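Local coordinates for protein predicted metal-dependent hydrolase of the TIM-barrel fold (Lactobacillus casei, PDB 2QPX) that is probably a zinc-dependent hydrolase of the amidohydrolase family, built on a TIM barrel and holding two zinc ions, at residues D142-W147 with V181-A186; D136-H141 with A188-W193. All coordinates share one frame; numbering follows the deposited sequence. Where two conformers were deposited one is given.

Contact 1. Residues D142-W147 with V181-A186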
ATOM      1  N   ASP A 142      -5.294  42.519 -14.427  1.00 26.40           N
ATOM      2  CA  ASP A 142      -6.692  42.172 -14.664  0.50 25.74           C
ATOM      3  C   ASP A 142      -6.918  41.198 -15.813  1.00 25.59           C
ATOM      4  O   ASP A 142      -8.038  40.764 -16.008  1.00 29.67           O
ATOM      5  CB  ASP A 142      -7.605  43.414 -14.769  0.50 26.46           C
ATOM      6  CG  ASP A 142      -7.299  44.301 -15.956  0.50 29.23           C
ATOM      7  OD1 ASP A 142      -6.576  43.913 -16.892  0.50 28.17           O
ATOM      8  OD2 ASP A 142      -7.825  45.437 -15.946  0.50 30.99           O
ATOM      9  N   ASN A 143      -5.856  40.812 -16.524  1.00 24.39           N
ATOM     10  CA  ASN A 143      -5.959  39.868 -17.641  1.00 23.28           C
ATOM     11  C   ASN A 143      -4.822  38.852 -17.645  1.00 20.54           C
ATOM     12  O   ASN A 143      -3.716  39.138 -17.158  1.00 22.76           O
ATOM     13  CB  ASN A 143      -5.958  40.593 -18.993  1.00 25.34           C
ATOM     14  CG  ASN A 143      -4.699  41.409 -19.213  1.00 27.65           C
ATOM     15  OD1 ASN A 143      -3.762  40.979 -19.920  1.00 27.46           O
ATOM     16  ND2 ASN A 143      -4.649  42.594 -18.579  1.00 32.29           N
ATOM     17  N   PHE A 144      -5.118  37.686 -18.190  1.00 20.39           N
ATOM     18  CA  PHE A 144      -4.141  36.593 -18.251  1.00 20.34           C
ATOM     19  C   PHE A 144      -2.812  36.993 -18.884  1.00 20.06           C
ATOM     20  O   PHE A 144      -1.741  36.648 -18.381  1.00 19.04           O
ATOM     21  CB  PHE A 144      -4.736  35.391 -18.994  1.00 19.77           C
ATOM     22  CG  PHE A 144      -3.752  34.283 -19.255  1.00 17.91           C
ATOM     23  CD1 PHE A 144      -2.956  34.278 -20.389  1.00 18.79           C
ATOM     24  CD2 PHE A 144      -3.604  33.255 -18.362  1.00 17.78           C
ATOM     25  CE1 PHE A 144      -2.066  33.260 -20.628  1.00 19.40           C
ATOM     26  CE2 PHE A 144      -2.701  32.220 -18.602  1.00 19.99           C
ATOM     27  CZ  PHE A 144      -1.921  32.227 -19.739  1.00 19.18           C
ATOM     28  N   ALA A 145      -2.834  37.654 -20.024  1.00 20.12           N
ATOM     29  CA  ALA A 145      -1.570  37.893 -20.720  1.00 18.64           C
ATOM     30  C   ALA A 145      -0.593  38.738 -19.897  1.00 20.28           C
ATOM     31  O   ALA A 145       0.610  38.431 -19.830  1.00 21.09           O
ATOM     32  CB  ALA A 145      -1.842  38.566 -22.089  1.00 20.63           C
ATOM     33  N   ALA A 146      -1.092  39.791 -19.265  1.00 21.81           N
ATOM     34  CA  ALA A 146      -0.230  40.678 -18.459  1.00 22.82           C
ATOM     35  C   ALA A 146       0.207  39.943 -17.191  1.00 21.98           C
ATOM     36  O   ALA A 146       1.356  40.085 -16.761  1.00 22.19           O
ATOM     37  CB  ALA A 146      -0.956  41.956 -18.076  1.00 24.74           C
ATOM     38  N   TRP A 147      -0.700  39.181 -16.592  1.00 20.70           N
ATOM     39  CA  TRP A 147      -0.355  38.368 -15.416  1.00 18.06           C
ATOM     40  C   TRP A 147       0.742  37.347 -15.761  1.00 19.57           C
ATOM     41  O   TRP A 147       1.766  37.235 -15.063  1.00 18.06           O
ATOM     42  CB  TRP A 147      -1.573  37.635 -14.899  1.00 18.83           C
ATOM     43  CG  TRP A 147      -1.203  36.554 -13.913  1.00 18.37           C
ATOM     44  CD1 TRP A 147      -0.867  36.724 -12.605  1.00 19.10           C
ATOM     45  CD2 TRP A 147      -1.102  35.156 -14.183  1.00 16.84           C
ATOM     46  NE1 TRP A 147      -0.545  35.517 -12.024  1.00 19.53           N
ATOM     47  CE2 TRP A 147      -0.707  34.529 -12.971  1.00 18.16           C
ATOM     48  CE3 TRP A 147      -1.317  34.359 -15.319  1.00 18.23           C
ATOM     49  CZ2 TRP A 147      -0.487  33.180 -12.885  1.00 18.45           C
ATOM     50  CZ3 TRP A 147      -1.120  33.013 -15.232  1.00 18.52           C
ATOM     51  CH2 TRP A 147      -0.691  32.426 -14.011  1.00 18.52           C
ATOM     52  N   VAL A 181      -2.627  21.662 -20.953  1.00 15.48           N
ATOM     53  CA  VAL A 181      -3.791  22.549 -21.056  1.00 16.14           C
ATOM     54  C   VAL A 181      -3.536  23.633 -22.091  1.00 17.20           C
ATOM     55  O   VAL A 181      -2.478  24.279 -22.136  1.00 17.41           O
ATOM     56  CB  VAL A 181      -4.045  23.257 -19.679  1.00 14.78           C
ATOM     57  CG1 VAL A 181      -5.188  24.271 -19.765  1.00 17.23           C
ATOM     58  CG2 VAL A 181      -4.308  22.194 -18.584  1.00 16.15           C
ATOM     59  N   ASN A 182      -4.520  23.853 -22.951  1.00 16.14           N
ATOM     60  CA  ASN A 182      -4.494  24.919 -23.932  0.50 15.83           C
ATOM     61  C   ASN A 182      -4.563  26.293 -23.265  1.00 16.73           C
ATOM     62  O   ASN A 182      -5.219  26.438 -22.226  1.00 17.39           O
ATOM     63  CB  ASN A 182      -5.689  24.717 -24.888  0.50 13.00           C
ATOM     64  CG  ASN A 182      -5.581  25.539 -26.143  0.50 12.97           C
ATOM     65  OD1 ASN A 182      -5.913  26.714 -26.177  0.50 14.00           O
ATOM     66  ND2 ASN A 182      -5.145  24.883 -27.219  0.50 16.28           N
ATOM     67  N   VAL A 183      -3.952  27.296 -23.866  1.00 16.52           N
ATOM     68  CA  VAL A 183      -4.003  28.647 -23.356  1.00 17.64           C
ATOM     69  C   VAL A 183      -5.466  29.157 -23.198  1.00 17.40           C
ATOM     70  O   VAL A 183      -5.736  29.936 -22.318  1.00 16.77           O
ATOM     71  CB  VAL A 183      -3.143  29.611 -24.217  1.00 17.36           C
ATOM     72  CG1 VAL A 183      -3.787  29.862 -25.618  1.00 18.33           C
ATOM     73  CG2 VAL A 183      -2.928  30.951 -23.518  1.00 19.40           C
ATOM     74  N   ILE A 184      -6.393  28.713 -24.040  1.00 16.03           N
ATOM     75  CA  ILE A 184      -7.786  29.145 -23.930  1.00 16.48           C
ATOM     76  C   ILE A 184      -8.329  28.777 -22.537  1.00 15.47           C
ATOM     77  O   ILE A 184      -8.943  29.607 -21.840  1.00 17.47           O
ATOM     78  CB  ILE A 184      -8.672  28.521 -25.015  1.00 16.73           C
ATOM     79  CG1 ILE A 184      -8.226  28.993 -26.417  1.00 16.55           C
ATOM     80  CG2 ILE A 184     -10.147  28.810 -24.721  1.00 17.86           C
ATOM     81  CD1 ILE A 184      -8.879  28.199 -27.525  1.00 18.48           C
ATOM     82  N   GLU A 185      -8.130  27.522 -22.147  1.00 17.05           N
ATOM     83  CA  GLU A 185      -8.611  27.025 -20.864  1.00 16.12           C
ATOM     84  C   GLU A 185      -7.855  27.631 -19.690  1.00 16.09           C
ATOM     85  O   GLU A 185      -8.459  27.871 -18.630  1.00 17.46           O
ATOM     86  CB  GLU A 185      -8.547  25.507 -20.841  1.00 17.23           C
ATOM     87  CG  GLU A 185      -9.738  24.851 -21.518  1.00 22.26           C
ATOM     88  CD  GLU A 185      -9.781  24.979 -22.984  1.00 31.52           C
ATOM     89  OE1 GLU A 185      -8.785  24.578 -23.613  1.00 31.58           O
ATOM     90  OE2 GLU A 185     -10.838  25.434 -23.511  1.00 33.48           O
ATOM     91  N   ALA A 186      -6.564  27.844 -19.862  1.00 15.69           N
ATOM     92  CA  ALA A 186      -5.746  28.486 -18.824  1.00 15.07           C
ATOM     93  C   ALA A 186      -6.222  29.906 -18.562  1.00 15.20           C
ATOM     94  O   ALA A 186      -6.430  30.302 -17.402  1.00 16.14           O
ATOM     95  CB  ALA A 186      -4.265  28.466 -19.203  1.00 14.98           C
TER
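Phe-144 reaches out from the first turn of helix 144-156 to Val-183 and Ala-186 on the first turn of helix 183-196, an apolar helix-helix contact between two N-terminal ends, each with an asparagine N-cap. One ring does all the bridging. With its CG anti to the backbone N (chi1 173°), Phe-144 extends toward the other helix and meets both partners obliquely. On the inner, better packed side, CE2 lies 4.1 Å from the buried Ala-186 CB, and Leu-206 of helix 204-221 and Phe-190 also touch the ring, so that this side merges with the apolar layer between the helices. The outer side is looser. There Phe-144 CE1 meets a single methyl, Val-183 CG2, at 3.8 Å; Val-183 is exposed, and residues 142-147 and 181-186 bury only 123 Å² between them, with no hydrogen bond across. The polar side chains lie away from the ring and serve their own helix ends. In the conformer given, Asn-182 OD1 takes the N-H of Ile-184 on a lone pair, in the carbonyl plane, at 3.0 Å with a nearly straight N-H...O angle of 171°. At the other cap Asn-143 uses both halves of its amide. Its OD1 accepts from Ala-146 N at 3.0 Å, the donor standing well above the carbonyl plane, while in the Asp-142 conformer given ND2 donates its N-H to Asp-142 OD1, which lies 2.9 Å away and within 1° of the amide plane.

Contact 2. Residues D136-H141 with A188-W193; sequences DFMLEH and AGFDTW
The CG methylene of selenomethionine Met-138 sits almost exactly over the six-membered ring of Trp-193, 3.6 Å from its centroid and only 6° off the ring normal, a CH-pi contact placed ahead of the selenium. CB adds to the close packing, 3.4 Å from Trp-193 CH2 over the same face. Bends at chi2 (-81°) and chi3 (-64°) then fold the chain back along the indole, bringing CE to 3.7 Å from Trp-193 NE1, while SE stays higher, 4.8 Å from the six-ring centroid. The indole is kept from turning by its NE1, which is hydrogen-bonded to Lys-199 O. Phe-190, one turn earlier on helix 183-196, closes another flank: its CE1 lies 3.9 Å from Met-138 CG, and its CZ points edge-on, at 3.8 Å, to the O of His-141, the last residue of the type I turn from Met-138. A leucine in place of Trp-193 would probably open a gap beneath the Met-138 chain and leave Lys-199 O without its indole N-H. Buried and free of cross-segment hydrogen bonds, the interface joins Met-138 and the turn it starts to the C-terminal half of helix 183-196 through a Met-aromatic contact.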
ATOM      1  N   ASP A 136       0.240  36.293  -5.810  1.00 19.37           N
ATOM      2  CA  ASP A 136       0.590  37.681  -5.559  1.00 21.19           C
ATOM      3  C   ASP A 136       0.607  38.502  -6.844  1.00 21.14           C
ATOM      4  O   ASP A 136       0.198  39.663  -6.855  1.00 23.56           O
ATOM      5  CB  ASP A 136       1.904  37.740  -4.804  1.00 23.11           C
ATOM      6  CG  ASP A 136       1.729  37.370  -3.337  1.00 27.02           C
ATOM      7  OD1 ASP A 136       0.660  37.658  -2.757  1.00 33.70           O
ATOM      8  OD2 ASP A 136       2.659  36.832  -2.769  1.00 31.09           O
ATOM      9  N   PHE A 137       1.059  37.894  -7.944  1.00 18.64           N
ATOM     10  CA  PHE A 137       0.994  38.572  -9.246  1.00 20.04           C
ATOM     11  C   PHE A 137      -0.438  38.748  -9.743  1.00 20.64           C
ATOM     12  O   PHE A 137      -0.744  39.749 -10.396  1.00 22.01           O
ATOM     13  CB  PHE A 137       1.896  37.899 -10.277  1.00 18.97           C
ATOM     14  CG  PHE A 137       3.355  38.258 -10.129  1.00 20.64           C
ATOM     15  CD1 PHE A 137       3.824  39.493 -10.530  1.00 22.84           C
ATOM     16  CD2 PHE A 137       4.241  37.393  -9.523  1.00 21.72           C
ATOM     17  CE1 PHE A 137       5.151  39.834 -10.386  1.00 24.47           C
ATOM     18  CE2 PHE A 137       5.560  37.742  -9.385  1.00 21.68           C
ATOM     19  CZ  PHE A 137       6.016  38.962  -9.787  1.00 23.46           C
HETATM   20  N   MSE A 138      -1.322  37.815  -9.440  1.00 20.13           N
HETATM   21  CA  MSE A 138      -2.723  37.895  -9.874  1.00 18.81           C
HETATM   22  C   MSE A 138      -3.363  39.180  -9.386  1.00 20.56           C
HETATM   23  O   MSE A 138      -4.118  39.838 -10.133  1.00 21.63           O
HETATM   24  CB  MSE A 138      -3.502  36.638  -9.436  1.00 20.80           C
HETATM   25  CG  MSE A 138      -4.990  36.644  -9.718  1.00 20.32           C
HETATM   26 SE   MSE A 138      -6.082  37.622  -8.451  0.80 21.92          SE
HETATM   27  CE  MSE A 138      -5.736  36.522  -6.914  1.00 21.26           C
ATOM     28  N   LEU A 139      -3.016  39.569  -8.158  1.00 22.11           N
ATOM     29  CA  LEU A 139      -3.622  40.770  -7.547  1.00 21.69           C
ATOM     30  C   LEU A 139      -3.287  42.067  -8.312  1.00 23.71           C
ATOM     31  O   LEU A 139      -4.020  43.062  -8.209  1.00 26.23           O
ATOM     32  CB  LEU A 139      -3.148  40.888  -6.090  1.00 23.08           C
ATOM     33  CG  LEU A 139      -3.568  39.820  -5.112  1.00 24.78           C
ATOM     34  CD1 LEU A 139      -2.939  40.117  -3.721  1.00 26.37           C
ATOM     35  CD2 LEU A 139      -5.055  39.725  -5.009  1.00 26.92           C
ATOM     36  N   GLU A 140      -2.213  42.048  -9.070  1.00 24.81           N
ATOM     37  CA  GLU A 140      -1.691  43.220  -9.774  0.50 25.94           C
ATOM     38  C   GLU A 140      -2.124  43.328 -11.239  1.00 26.02           C
ATOM     39  O   GLU A 140      -1.778  44.301 -11.904  1.00 28.47           O
ATOM     40  CB  GLU A 140      -0.156  43.216  -9.749  0.50 27.23           C
ATOM     41  CG  GLU A 140       0.470  43.191  -8.370  0.50 29.40           C
ATOM     42  CD  GLU A 140      -0.022  44.313  -7.475  0.50 36.16           C
ATOM     43  OE1 GLU A 140      -0.148  45.456  -7.961  0.50 39.85           O
ATOM     44  OE2 GLU A 140      -0.301  44.038  -6.282  0.50 37.97           O
ATOM     45  N   HIS A 141      -2.858  42.327 -11.753  1.00 25.30           N
ATOM     46  CA  HIS A 141      -3.200  42.298 -13.192  1.00 24.76           C
ATOM     47  C   HIS A 141      -4.637  41.897 -13.426  1.00 24.57           C
ATOM     48  O   HIS A 141      -5.133  40.999 -12.754  1.00 26.80           O
ATOM     49  CB  HIS A 141      -2.210  41.355 -13.957  1.00 23.66           C
ATOM     50  CG  HIS A 141      -0.791  41.811 -13.866  1.00 23.50           C
ATOM     51  ND1 HIS A 141      -0.296  42.828 -14.651  1.00 27.40           N
ATOM     52  CD2 HIS A 141       0.197  41.498 -12.991  1.00 23.99           C
ATOM     53  CE1 HIS A 141       0.954  43.077 -14.307  1.00 28.98           C
ATOM     54  NE2 HIS A 141       1.280  42.283 -13.299  1.00 28.20           N
ATOM     55  N   ALA A 188      -9.212  31.180 -19.320  1.00 17.35           N
ATOM     56  CA  ALA A 188     -10.570  31.094 -18.752  1.00 17.66           C
ATOM     57  C   ALA A 188     -10.461  30.802 -17.235  1.00 18.16           C
ATOM     58  O   ALA A 188     -11.221  31.347 -16.433  1.00 17.92           O
ATOM     59  CB  ALA A 188     -11.388  30.047 -19.448  1.00 18.70           C
ATOM     60  N   GLY A 189      -9.536  29.932 -16.850  1.00 16.65           N
ATOM     61  CA  GLY A 189      -9.272  29.636 -15.434  1.00 16.77           C
ATOM     62  C   GLY A 189      -8.819  30.865 -14.672  1.00 16.16           C
ATOM     63  O   GLY A 189      -9.301  31.135 -13.538  1.00 17.76           O
ATOM     64  N   PHE A 190      -7.923  31.635 -15.288  1.00 15.98           N
ATOM     65  CA  PHE A 190      -7.457  32.882 -14.724  1.00 17.06           C
ATOM     66  C   PHE A 190      -8.628  33.857 -14.511  1.00 17.03           C
ATOM     67  O   PHE A 190      -8.780  34.455 -13.447  1.00 17.34           O
ATOM     68  CB  PHE A 190      -6.397  33.558 -15.578  1.00 17.53           C
ATOM     69  CG  PHE A 190      -5.951  34.896 -15.029  1.00 16.79           C
ATOM     70  CD1 PHE A 190      -4.941  34.955 -14.087  1.00 17.68           C
ATOM     71  CD2 PHE A 190      -6.607  36.084 -15.355  1.00 18.77           C
ATOM     72  CE1 PHE A 190      -4.547  36.175 -13.536  1.00 20.24           C
ATOM     73  CE2 PHE A 190      -6.214  37.295 -14.801  1.00 22.57           C
ATOM     74  CZ  PHE A 190      -5.201  37.341 -13.868  1.00 21.43           C
ATOM     75  N   ASP A 191      -9.470  34.000 -15.533  1.00 17.94           N
ATOM     76  CA  ASP A 191     -10.595  34.932 -15.419  1.00 18.74           C
ATOM     77  C   ASP A 191     -11.530  34.502 -14.302  1.00 17.88           C
ATOM     78  O   ASP A 191     -11.990  35.348 -13.548  1.00 20.45           O
ATOM     79  CB  ASP A 191     -11.385  35.010 -16.747  1.00 20.65           C
ATOM     80  CG  ASP A 191     -10.602  35.641 -17.861  1.00 21.61           C
ATOM     81  OD1 ASP A 191      -9.611  36.351 -17.588  1.00 22.30           O
ATOM     82  OD2 ASP A 191     -11.013  35.466 -19.053  1.00 25.33           O
ATOM     83  N   THR A 192     -11.869  33.220 -14.231  1.00 19.00           N
ATOM     84  CA  THR A 192     -12.765  32.686 -13.183  1.00 18.40           C
ATOM     85  C   THR A 192     -12.166  32.971 -11.792  1.00 18.93           C
ATOM     86  O   THR A 192     -12.878  33.416 -10.854  1.00 20.31           O
ATOM     87  CB  THR A 192     -13.070  31.240 -13.397  1.00 19.93           C
ATOM     88  OG1 THR A 192     -13.815  31.130 -14.605  1.00 21.79           O
ATOM     89  CG2 THR A 192     -13.859  30.622 -12.239  1.00 23.40           C
ATOM     90  N   TRP A 193     -10.859  32.741 -11.679  1.00 18.77           N
ATOM     91  CA  TRP A 193     -10.123  33.027 -10.440  1.00 18.54           C
ATOM     92  C   TRP A 193     -10.192  34.487 -10.055  1.00 18.15           C
ATOM     93  O   TRP A 193     -10.613  34.822  -8.918  1.00 21.30           O
ATOM     94  CB  TRP A 193      -8.681  32.545 -10.625  1.00 17.45           C
ATOM     95  CG  TRP A 193      -7.730  32.771  -9.507  1.00 15.92           C
ATOM     96  CD1 TRP A 193      -8.015  32.851  -8.167  1.00 17.14           C
ATOM     97  CD2 TRP A 193      -6.315  32.924  -9.628  1.00 16.23           C
ATOM     98  NE1 TRP A 193      -6.856  33.036  -7.455  1.00 19.27           N
ATOM     99  CE2 TRP A 193      -5.794  33.082  -8.319  1.00 17.54           C
ATOM    100  CE3 TRP A 193      -5.430  32.951 -10.714  1.00 16.91           C
ATOM    101  CZ2 TRP A 193      -4.429  33.232  -8.062  1.00 17.49           C
ATOM    102  CZ3 TRP A 193      -4.061  33.118 -10.461  1.00 16.16           C
ATOM    103  CH2 TRP A 193      -3.572  33.268  -9.138  1.00 18.83           C
TER

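How the contacts relate
Helix 130-138 leads, through a short turn that includes His-141, directly into helix 144-156, and both are met later in the chain by helix 183-196. Contact 2 closes the outer loop, with 46 residues between its segments; contact 1 closes a shorter one of 33 residues and is nested entirely inside it. Lys-167, the carboxylated zinc ligand, belongs to both loops, although the contacts themselves lie away from the metal site. Their centres are 9 Å apart, and Trp-147 joins them, its indole packing against Phe-190 and the backbone of Met-138. Together they tie three helices into a peripheral cluster, with Leu-206 of helix 204-221 as a common neighbour.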